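Local coordinates for glutathione peroxidase (Hypocrea jecorina, PDB 6VPD), which probably reduces hydroperoxides to the corresponding alcohols at the expense of thioredoxin, as a thioredoxin-dependent member of the glutathione peroxidase family, at residues F63-Q66 and Y67-L70; S72-Q75 and A76-E80; K182-E185 and A186-P190. All coordinates share one frame; numbering follows the deposited sequence.

Along the chain the three contacts come in series, neither nested nor crossed, and each closes local turns of helix rather than a long loop. Contact 1 opens helix 64-80 just after strand 51-58. Contact 2 follows on the same helix and reaches its C-terminal end, ahead of strand 85-92; these strands and the helix form one beta-alpha-beta unit of the thioredoxin fold. Contact 3 lies at the end of helix 176-188, after strand 166-170. Contacts 2 and 3 pack directly on each other, with Ile77 CG2 3.5 Å from Ile187 CD1, and so join the two helices. Contact 1 stays about 8 Å from contact 3, measured between nearest atoms.

Contact 1 (F63-Q66 and Y67-L70); sequences FTYQ and YKNL
The Tyr67 ring lies against the start of its own helix: Thr64 CA sits at its edge, near the ring plane, and Phe63 O approaches it obliquely, 3.1 Å from CD2. Tyr65, one turn before Lys68, has a different neighbour, the ammonium of that lysine, whose NZ lies at the edge of the ring 3.3 Å from CE1. These are the first two turns of helix 64-80, the crossover helix between strands 51-58 and 85-92 of the thioredoxin fold. Phe63 takes the N-cap position, and its side chain is about 6 Å from that of Cys61, the predicted active-site residue. Tyr67 touches Thr57 and Ala58 of strand 51-58 and meets the ring of Phe155 edge-to-face. CG stands anti to the carbonyl carbon (chi1 -67°), which swings the ring back along the chain until CE2 packs on Phe63 CB at 4.0 Å. With an alanine here, Phe155 would probably lose its edge-to-face partner and Phe63 CB the carbon it packs on. Lys68 runs out in extended form alongside Tyr65, pointing the same way, and its CE passes 3.5 Å from Thr64 CG2. Underneath, the backbone is already in helical register, with Leu70 N bonded to Gln66 O and Lys68 N to Thr64 O at 2.8 Å. Phe63 O accepts twice, from Gln66 N and from Tyr67 N, the second at 3.2 Å along a nearly straight N-H.

Contact 2 (S72-Q75 and A76-E80); sequences SVYQ and AIKKE
Lys78 leans back over the preceding turn and meets Tyr74 along much of its length. Its CB starts beside the Tyr74 carbonyl, 3.0 Å from the oxygen, and CG is still within 3.9 Å of that same atom. At CD the chain comes over one face of the Tyr74 ring, a CH-pi contact with CD 4.1 Å from the ring centroid and 29° off its normal. The carbon is not centred on the ring; it sits toward the hydroxyl end, over CZ and CE2. A turn at chi3 (87°) then takes CE off the ring toward Gln75, where it passes 3.9 Å from OE1. The ring is within reach because Tyr74 CG is anti to the backbone N (chi1 177°), and the ring also rests on Phe85 and Val87 of strand 85-92. The helix here is the second half of 64-80, the connection in the beta-alpha-beta unit that leads from strand 51-58 to strand 85-92. Its inner side carries Val73 and Ile77, which lie side by side with CG1 of the valine 3.6 Å from CD1 of the isoleucine; Val73 also touches Pro176 and Gln180 of helix 176-188, and Ile77 touches Phe85. Four successive i to i+4 backbone bonds join the segments. Ala76 N meets Ser72 O almost straight, whereas Lys78 N lies above the plane of the Tyr74 carbonyl, 3.1 Å from Tyr74 O. Lys79 N bonds to Gln75 O at 3.0 Å, and the extended Lys79 side chain passes its CG by that same oxygen on the way out.

Contact 3 (K182-E185 and A186-P190); sequences KIIE and AIKQP
Ile183 and Ile187 form the close-packed side of this last stretch of helix 176-188, a helix that in the thioredoxin fold follows strand 166-170 and covers the sheet next to helix 64-80. The two side chains lie side by side and point the same way, with Ile183 CG2 3.8 Å from Ile187 CD1. In Ile183 that methyl is anti to the backbone N, while Ile187 has CG1 anti to its carbonyl carbon (chi1 -72°), which sends CD1 back toward the earlier turn. Around this pair the inner surface is completed by the helix and sheet: Ile183 leans on Val73, Ile187 touches Val51 and Tyr81, and the methyl of Ala186 touches Val51 and Ile167, with its CB 3.3 Å from Ile183 O. Three backbone bonds hold these turns, among them Ile187 N to Ile183 O at 2.8 Å, in the carbonyl plane, and Lys188 N to Ile184 O at 2.9 Å.

The outward side is looser. Lys188 runs alongside Ile184, its CG 3.4 Å from Ile184 O and its ammonium end passing the CG2 methyl, but the polar grip on NZ comes from a hydrogen bond to the hydroxyl of Tyr81. On the exposed edge Glu185 and Gln189 cross at the end of the helix, their carboxylate and amide planes 48° apart. The last turn is slack here too, since the bond from Gln189 N to Glu185 O is weak. Glu185 bends at chi2, which brings its carboxylate up to Gln189, and OE1 ends 3.5 Å from Gln189 NE2.

Contact 1 (F63-Q66 and Y67-L70)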
ATOM      1  N   PHE A  63      -4.013  13.639   0.487  1.00 77.05           N
ATOM      2  CA  PHE A  63      -4.610  12.309   0.496  1.00 71.36           C
ATOM      3  C   PHE A  63      -6.115  12.442   0.661  1.00 67.31           C
ATOM      4  O   PHE A  63      -6.760  11.718   1.422  1.00 63.13           O
ATOM      5  CB  PHE A  63      -4.000  11.441   1.596  1.00 69.75           C
ATOM      6  CG  PHE A  63      -2.492  11.333   1.533  1.00 72.91           C
ATOM      7  CD1 PHE A  63      -1.684  12.329   2.074  1.00 72.43           C
ATOM      8  CD2 PHE A  63      -1.884  10.222   0.958  1.00 68.62           C
ATOM      9  CE1 PHE A  63      -0.302  12.227   2.020  1.00 71.20           C
ATOM     10  CE2 PHE A  63      -0.500  10.115   0.908  1.00 69.80           C
ATOM     11  CZ  PHE A  63       0.289  11.115   1.438  1.00 65.55           C
ATOM     12  N   THR A  64      -6.675  13.410  -0.055  1.00 65.79           N
ATOM     13  CA  THR A  64      -8.063  13.798   0.137  1.00 69.91           C
ATOM     14  C   THR A  64      -9.009  12.614  -0.012  1.00 63.71           C
ATOM     15  O   THR A  64      -9.948  12.458   0.779  1.00 61.91           O
ATOM     16  CB  THR A  64      -8.414  14.926  -0.846  1.00 72.18           C
ATOM     17  OG1 THR A  64      -7.541  16.039  -0.644  1.00 68.91           O
ATOM     18  CG2 THR A  64      -9.851  15.373  -0.671  1.00 67.02           C
ATOM     19  N   TYR A  65      -8.774  11.759  -1.006  1.00 60.08           N
ATOM     20  CA  TYR A  65      -9.724  10.687  -1.254  1.00 59.70           C
ATOM     21  C   TYR A  65      -9.677   9.610  -0.185  1.00 57.39           C
ATOM     22  O   TYR A  65     -10.617   8.817  -0.078  1.00 53.96           O
ATOM     23  CB  TYR A  65      -9.483  10.105  -2.640  1.00 56.34           C
ATOM     24  CG  TYR A  65      -9.778  11.146  -3.678  1.00 61.11           C
ATOM     25  CD1 TYR A  65     -10.943  11.892  -3.603  1.00 62.59           C
ATOM     26  CD2 TYR A  65      -8.870  11.443  -4.688  1.00 64.70           C
ATOM     27  CE1 TYR A  65     -11.226  12.872  -4.522  1.00 63.58           C
ATOM     28  CE2 TYR A  65      -9.140  12.432  -5.618  1.00 62.14           C
ATOM     29  CZ  TYR A  65     -10.325  13.142  -5.527  1.00 65.62           C
ATOM     30  OH  TYR A  65     -10.616  14.130  -6.443  1.00 71.33           O
ATOM     31  N   GLN A  66      -8.634   9.575   0.633  1.00 57.90           N
ATOM     32  CA  GLN A  66      -8.687   8.611   1.718  1.00 57.30           C
ATOM     33  C   GLN A  66      -9.334   9.189   2.966  1.00 56.46           C
ATOM     34  O   GLN A  66     -10.041   8.464   3.674  1.00 53.26           O
ATOM     35  CB  GLN A  66      -7.295   8.075   2.028  1.00 58.23           C
ATOM     36  CG  GLN A  66      -7.214   6.576   1.798  1.00 62.96           C
ATOM     37  CD  GLN A  66      -5.808   6.049   1.921  1.00 62.27           C
ATOM     38  OE1 GLN A  66      -4.874   6.813   2.169  1.00 61.78           O
ATOM     39  NE2 GLN A  66      -5.644   4.735   1.753  1.00 59.36           N
ATOM     40  N   TYR A  67      -9.124  10.483   3.249  1.00 56.41           N
ATOM     41  CA  TYR A  67      -9.926  11.141   4.277  1.00 54.17           C
ATOM     42  C   TYR A  67     -11.403  11.099   3.921  1.00 54.86           C
ATOM     43  O   TYR A  67     -12.252  10.854   4.788  1.00 53.68           O
ATOM     44  CB  TYR A  67      -9.492  12.592   4.471  1.00 55.81           C
ATOM     45  CG  TYR A  67      -8.115  12.762   5.048  1.00 63.20           C
ATOM     46  CD1 TYR A  67      -7.907  12.717   6.429  1.00 61.43           C
ATOM     47  CD2 TYR A  67      -7.018  12.990   4.220  1.00 59.03           C
ATOM     48  CE1 TYR A  67      -6.634  12.879   6.971  1.00 54.34           C
ATOM     49  CE2 TYR A  67      -5.750  13.158   4.748  1.00 61.35           C
ATOM     50  CZ  TYR A  67      -5.562  13.099   6.125  1.00 58.49           C
ATOM     51  OH  TYR A  67      -4.296  13.254   6.645  1.00 60.81           O
ATOM     52  N   LYS A  68     -11.734  11.362   2.656  1.00 56.71           N
ATOM     53  CA  LYS A  68     -13.131  11.332   2.244  1.00 56.30           C
ATOM     54  C   LYS A  68     -13.755   9.977   2.565  1.00 51.11           C
ATOM     55  O   LYS A  68     -14.817   9.909   3.192  1.00 46.14           O
ATOM     56  CB  LYS A  68     -13.257  11.654   0.751  1.00 54.32           C
ATOM     57  CG  LYS A  68     -13.011  13.121   0.387  1.00 59.68           C
ATOM     58  CD  LYS A  68     -13.127  13.317  -1.140  1.00 65.90           C
ATOM     59  CE  LYS A  68     -13.169  14.790  -1.547  1.00 60.53           C
ATOM     60  NZ  LYS A  68     -13.255  14.995  -3.029  1.00 52.76           N
ATOM     61  N   ASN A  69     -13.082   8.888   2.173  1.00 45.50           N
ATOM     62  CA  ASN A  69     -13.622   7.550   2.403  1.00 50.33           C
ATOM     63  C   ASN A  69     -13.755   7.233   3.892  1.00 52.06           C
ATOM     64  O   ASN A  69     -14.734   6.597   4.310  1.00 47.50           O
ATOM     65  CB  ASN A  69     -12.740   6.510   1.721  1.00 53.65           C
ATOM     66  CG  ASN A  69     -12.895   6.522   0.221  1.00 59.44           C
ATOM     67  OD1 ASN A  69     -11.912   6.533  -0.521  1.00 56.68           O
ATOM     68  ND2 ASN A  69     -14.139   6.519  -0.238  1.00 59.80           N
ATOM     69  N   LEU A  70     -12.780   7.653   4.704  1.00 44.46           N
ATOM     70  CA  LEU A  70     -12.881   7.426   6.142  1.00 45.42           C
ATOM     71  C   LEU A  70     -13.914   8.341   6.781  1.00 47.10           C
ATOM     72  O   LEU A  70     -14.599   7.938   7.727  1.00 49.60           O
ATOM     73  CB  LEU A  70     -11.514   7.585   6.833  1.00 47.64           C
ATOM     74  CG  LEU A  70     -10.587   6.371   6.649  1.00 47.43           C
ATOM     75  CD1 LEU A  70      -9.146   6.744   6.330  1.00 52.59           C
ATOM     76  CD2 LEU A  70     -10.674   5.435   7.862  1.00 48.12           C
TER

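Contact 2 (S72-Q75 and A76-E80)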
ATOM      1  N   SER A  72     -16.561   9.105   5.157  1.00 45.66           N
ATOM      2  CA  SER A  72     -17.807   8.541   4.650  1.00 45.50           C
ATOM      3  C   SER A  72     -18.264   7.335   5.473  1.00 46.44           C
ATOM      4  O   SER A  72     -19.433   7.244   5.855  1.00 50.99           O
ATOM      5  CB  SER A  72     -17.634   8.177   3.175  1.00 46.48           C
ATOM      6  OG  SER A  72     -18.706   7.379   2.711  1.00 48.30           O
ATOM      7  N   VAL A  73     -17.361   6.392   5.752  1.00 51.51           N
ATOM      8  CA  VAL A  73     -17.712   5.252   6.602  1.00 49.42           C
ATOM      9  C   VAL A  73     -18.123   5.720   7.997  1.00 42.85           C
ATOM     10  O   VAL A  73     -18.985   5.111   8.637  1.00 44.32           O
ATOM     11  CB  VAL A  73     -16.535   4.253   6.657  1.00 49.74           C
ATOM     12  CG1 VAL A  73     -16.888   3.037   7.512  1.00 50.90           C
ATOM     13  CG2 VAL A  73     -16.159   3.808   5.263  1.00 49.53           C
ATOM     14  N   TYR A  74     -17.544   6.818   8.474  1.00 46.85           N
ATOM     15  CA  TYR A  74     -17.856   7.321   9.813  1.00 47.52           C
ATOM     16  C   TYR A  74     -19.214   7.999   9.868  1.00 52.39           C
ATOM     17  O   TYR A  74     -19.909   7.911  10.883  1.00 56.24           O
ATOM     18  CB  TYR A  74     -16.787   8.308  10.262  1.00 44.39           C
ATOM     19  CG  TYR A  74     -17.048   8.943  11.603  1.00 44.99           C
ATOM     20  CD1 TYR A  74     -17.056   8.179  12.768  1.00 39.92           C
ATOM     21  CD2 TYR A  74     -17.239  10.316  11.712  1.00 48.48           C
ATOM     22  CE1 TYR A  74     -17.264   8.764  13.996  1.00 40.36           C
ATOM     23  CE2 TYR A  74     -17.444  10.912  12.936  1.00 45.92           C
ATOM     24  CZ  TYR A  74     -17.456  10.137  14.074  1.00 45.51           C
ATOM     25  OH  TYR A  74     -17.669  10.740  15.291  1.00 48.51           O
ATOM     26  N   GLN A  75     -19.588   8.736   8.816  1.00 56.14           N
ATOM     27  CA  GLN A  75     -20.935   9.296   8.783  1.00 54.25           C
ATOM     28  C   GLN A  75     -21.974   8.188   8.694  1.00 52.79           C
ATOM     29  O   GLN A  75     -22.947   8.183   9.456  1.00 54.40           O
ATOM     30  CB  GLN A  75     -21.096  10.281   7.623  1.00 50.27           C
ATOM     31  CG  GLN A  75     -20.152  11.457   7.641  1.00 49.76           C
ATOM     32  CD  GLN A  75     -20.382  12.405   8.806  1.00 60.50           C
ATOM     33  OE1 GLN A  75     -21.241  12.178   9.662  1.00 67.35           O
ATOM     34  NE2 GLN A  75     -19.609  13.484   8.845  1.00 70.86           N
ATOM     35  N   ALA A  76     -21.781   7.244   7.765  1.00 46.83           N
ATOM     36  CA  ALA A  76     -22.667   6.100   7.596  1.00 40.83           C
ATOM     37  C   ALA A  76     -22.977   5.453   8.940  1.00 52.60           C
ATOM     38  O   ALA A  76     -24.082   5.601   9.471  1.00 53.52           O
ATOM     39  CB  ALA A  76     -22.037   5.081   6.652  1.00 41.27           C
ATOM     40  N   ILE A  77     -21.987   4.774   9.523  1.00 50.58           N
ATOM     41  CA  ILE A  77     -22.204   4.050  10.770  1.00 47.38           C
ATOM     42  C   ILE A  77     -22.677   4.971  11.893  1.00 49.35           C
ATOM     43  O   ILE A  77     -23.386   4.528  12.803  1.00 52.16           O
ATOM     44  CB  ILE A  77     -20.913   3.294  11.129  1.00 48.08           C
ATOM     45  CG1 ILE A  77     -20.602   2.281  10.031  1.00 43.02           C
ATOM     46  CG2 ILE A  77     -21.033   2.598  12.480  1.00 45.17           C
ATOM     47  CD1 ILE A  77     -19.169   1.845  10.029  1.00 46.39           C
ATOM     48  N   LYS A  78     -22.317   6.260  11.858  1.00 49.14           N
ATOM     49  CA  LYS A  78     -22.869   7.194  12.842  1.00 52.92           C
ATOM     50  C   LYS A  78     -24.396   7.261  12.750  1.00 56.90           C
ATOM     51  O   LYS A  78     -25.092   7.293  13.777  1.00 53.40           O
ATOM     52  CB  LYS A  78     -22.257   8.586  12.664  1.00 53.97           C
ATOM     53  CG  LYS A  78     -21.898   9.281  13.967  1.00 52.10           C
ATOM     54  CD  LYS A  78     -21.081  10.545  13.729  1.00 50.44           C
ATOM     55  CE  LYS A  78     -21.983  11.743  13.492  1.00 61.35           C
ATOM     56  NZ  LYS A  78     -22.874  11.974  14.672  1.00 70.14           N
ATOM     57  N   LYS A  79     -24.936   7.272  11.526  1.00 53.05           N
ATOM     58  CA  LYS A  79     -26.383   7.290  11.339  1.00 52.82           C
ATOM     59  C   LYS A  79     -27.021   6.010  11.873  1.00 51.87           C
ATOM     60  O   LYS A  79     -27.872   6.050  12.768  1.00 53.88           O
ATOM     61  CB  LYS A  79     -26.713   7.484   9.857  1.00 51.94           C
ATOM     62  CG  LYS A  79     -26.190   8.793   9.261  1.00 59.02           C
ATOM     63  CD  LYS A  79     -26.350   8.831   7.730  1.00 62.15           C
ATOM     64  CE  LYS A  79     -25.959  10.198   7.150  1.00 62.61           C
ATOM     65  NZ  LYS A  79     -26.078  10.246   5.657  1.00 63.34           N
ATOM     66  N   GLU A  80     -26.612   4.861  11.326  1.00 50.08           N
ATOM     67  CA  GLU A  80     -27.127   3.565  11.762  1.00 50.27           C
ATOM     68  C   GLU A  80     -27.005   3.360  13.272  1.00 47.16           C
ATOM     69  O   GLU A  80     -27.917   2.824  13.906  1.00 42.51           O
ATOM     70  CB  GLU A  80     -26.378   2.443  11.042  1.00 51.16           C
ATOM     71  CG  GLU A  80     -26.376   2.543   9.535  1.00 52.20           C
ATOM     72  CD  GLU A  80     -26.704   1.219   8.878  1.00 65.20           C
ATOM     73  OE1 GLU A  80     -27.907   0.971   8.633  1.00 68.72           O
ATOM     74  OE2 GLU A  80     -25.771   0.422   8.614  1.00 68.13           O
TER

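Contact 3 (K182-E185 and A186-P190)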
ATOM      1  N   LYS A 182     -17.437  -5.632   9.029  1.00 49.66           N
ATOM      2  CA  LYS A 182     -16.754  -6.033  10.259  1.00 42.47           C
ATOM      3  C   LYS A 182     -17.049  -5.064  11.405  1.00 46.80           C
ATOM      4  O   LYS A 182     -17.182  -5.487  12.562  1.00 44.71           O
ATOM      5  CB  LYS A 182     -15.250  -6.125  10.022  1.00 43.11           C
ATOM      6  CG  LYS A 182     -14.829  -7.324   9.207  1.00 48.88           C
ATOM      7  CD  LYS A 182     -14.777  -8.602  10.017  1.00 49.56           C
ATOM      8  CE  LYS A 182     -14.151  -8.377  11.384  1.00 50.30           C
ATOM      9  NZ  LYS A 182     -14.487  -9.527  12.261  1.00 56.35           N
ATOM     10  N   ILE A 183     -17.126  -3.760  11.111  1.00 45.25           N
ATOM     11  CA  ILE A 183     -17.487  -2.794  12.143  1.00 40.84           C
ATOM     12  C   ILE A 183     -18.853  -3.125  12.704  1.00 39.80           C
ATOM     13  O   ILE A 183     -19.025  -3.299  13.918  1.00 42.91           O
ATOM     14  CB  ILE A 183     -17.459  -1.357  11.593  1.00 40.87           C
ATOM     15  CG1 ILE A 183     -16.028  -0.907  11.336  1.00 41.32           C
ATOM     16  CG2 ILE A 183     -18.107  -0.417  12.602  1.00 39.52           C
ATOM     17  CD1 ILE A 183     -15.922   0.038  10.180  1.00 41.90           C
ATOM     18  N   ILE A 184     -19.845  -3.229  11.816  1.00 39.86           N
ATOM     19  CA  ILE A 184     -21.237  -3.415  12.220  1.00 42.48           C
ATOM     20  C   ILE A 184     -21.433  -4.725  12.993  1.00 39.74           C
ATOM     21  O   ILE A 184     -22.211  -4.771  13.957  1.00 34.82           O
ATOM     22  CB  ILE A 184     -22.116  -3.299  10.959  1.00 38.92           C
ATOM     23  CG1 ILE A 184     -22.234  -1.822  10.573  1.00 39.72           C
ATOM     24  CG2 ILE A 184     -23.479  -3.936  11.142  1.00 33.61           C
ATOM     25  CD1 ILE A 184     -22.640  -1.602   9.137  1.00 43.41           C
ATOM     26  N   GLU A 185     -20.702  -5.787  12.626  1.00 38.70           N
ATOM     27  CA  GLU A 185     -20.669  -6.992  13.455  1.00 41.61           C
ATOM     28  C   GLU A 185     -20.075  -6.711  14.835  1.00 44.38           C
ATOM     29  O   GLU A 185     -20.594  -7.190  15.850  1.00 38.41           O
ATOM     30  CB  GLU A 185     -19.884  -8.098  12.752  1.00 38.67           C
ATOM     31  CG  GLU A 185     -19.809  -9.472  13.476  1.00 61.22           C
ATOM     32  CD  GLU A 185     -21.048  -9.868  14.328  1.00 78.26           C
ATOM     33  OE1 GLU A 185     -21.100  -9.546  15.535  1.00 89.50           O
ATOM     34  OE2 GLU A 185     -21.983 -10.515  13.797  1.00 84.13           O
ATOM     35  N   ALA A 186     -18.976  -5.947  14.903  1.00 39.71           N
ATOM     36  CA  ALA A 186     -18.460  -5.609  16.224  1.00 36.28           C
ATOM     37  C   ALA A 186     -19.496  -4.832  17.022  1.00 42.42           C
ATOM     38  O   ALA A 186     -19.607  -5.032  18.236  1.00 41.15           O
ATOM     39  CB  ALA A 186     -17.153  -4.828  16.127  1.00 31.45           C
ATOM     40  N   ILE A 187     -20.311  -4.004  16.349  1.00 40.49           N
ATOM     41  CA  ILE A 187     -21.296  -3.178  17.049  1.00 42.55           C
ATOM     42  C   ILE A 187     -22.449  -4.032  17.582  1.00 41.85           C
ATOM     43  O   ILE A 187     -22.907  -3.841  18.717  1.00 34.39           O
ATOM     44  CB  ILE A 187     -21.801  -2.048  16.128  1.00 39.58           C
ATOM     45  CG1 ILE A 187     -20.715  -0.994  15.927  1.00 37.40           C
ATOM     46  CG2 ILE A 187     -23.089  -1.400  16.684  1.00 38.06           C
ATOM     47  CD1 ILE A 187     -21.068   0.017  14.866  1.00 38.60           C
ATOM     48  N   LYS A 188     -22.950  -4.976  16.775  1.00 40.81           N
ATOM     49  CA  LYS A 188     -24.058  -5.807  17.247  1.00 39.52           C
ATOM     50  C   LYS A 188     -23.655  -6.732  18.391  1.00 38.97           C
ATOM     51  O   LYS A 188     -24.536  -7.286  19.053  1.00 39.70           O
ATOM     52  CB  LYS A 188     -24.633  -6.639  16.107  1.00 35.14           C
ATOM     53  CG  LYS A 188     -25.232  -5.852  14.962  1.00 31.87           C
ATOM     54  CD  LYS A 188     -25.697  -6.827  13.892  1.00 32.66           C
ATOM     55  CE  LYS A 188     -26.730  -6.211  12.997  1.00 39.07           C
ATOM     56  NZ  LYS A 188     -26.201  -4.955  12.398  1.00 49.97           N
ATOM     57  N   GLN A 189     -22.365  -6.905  18.641  1.00 40.13           N
ATOM     58  CA  GLN A 189     -21.834  -7.723  19.727  1.00 43.22           C
ATOM     59  C   GLN A 189     -21.917  -6.957  21.046  1.00 41.70           C
ATOM     60  O   GLN A 189     -21.572  -5.776  21.096  1.00 45.09           O
ATOM     61  CB  GLN A 189     -20.369  -8.100  19.449  1.00 44.33           C
ATOM     62  CG  GLN A 189     -20.176  -9.292  18.547  1.00 46.54           C
ATOM     63  CD  GLN A 189     -20.567 -10.591  19.229  1.00 61.48           C
ATOM     64  OE1 GLN A 189     -20.317 -10.792  20.427  1.00 58.00           O
ATOM     65  NE2 GLN A 189     -21.191 -11.483  18.469  1.00 63.28           N
ATOM     66  N   PRO A 190     -22.357  -7.587  22.128  1.00 41.54           N
ATOM     67  CA  PRO A 190     -22.346  -6.889  23.416  1.00 41.54           C
ATOM     68  C   PRO A 190     -20.934  -6.803  23.970  1.00 43.87           C
ATOM     69  O   PRO A 190     -20.084  -7.646  23.680  1.00 47.18           O
ATOM     70  CB  PRO A 190     -23.244  -7.760  24.300  1.00 44.64           C
ATOM     71  CG  PRO A 190     -23.168  -9.116  23.692  1.00 36.54           C
ATOM     72  CD  PRO A 190     -22.990  -8.918  22.216  1.00 39.17           C
TER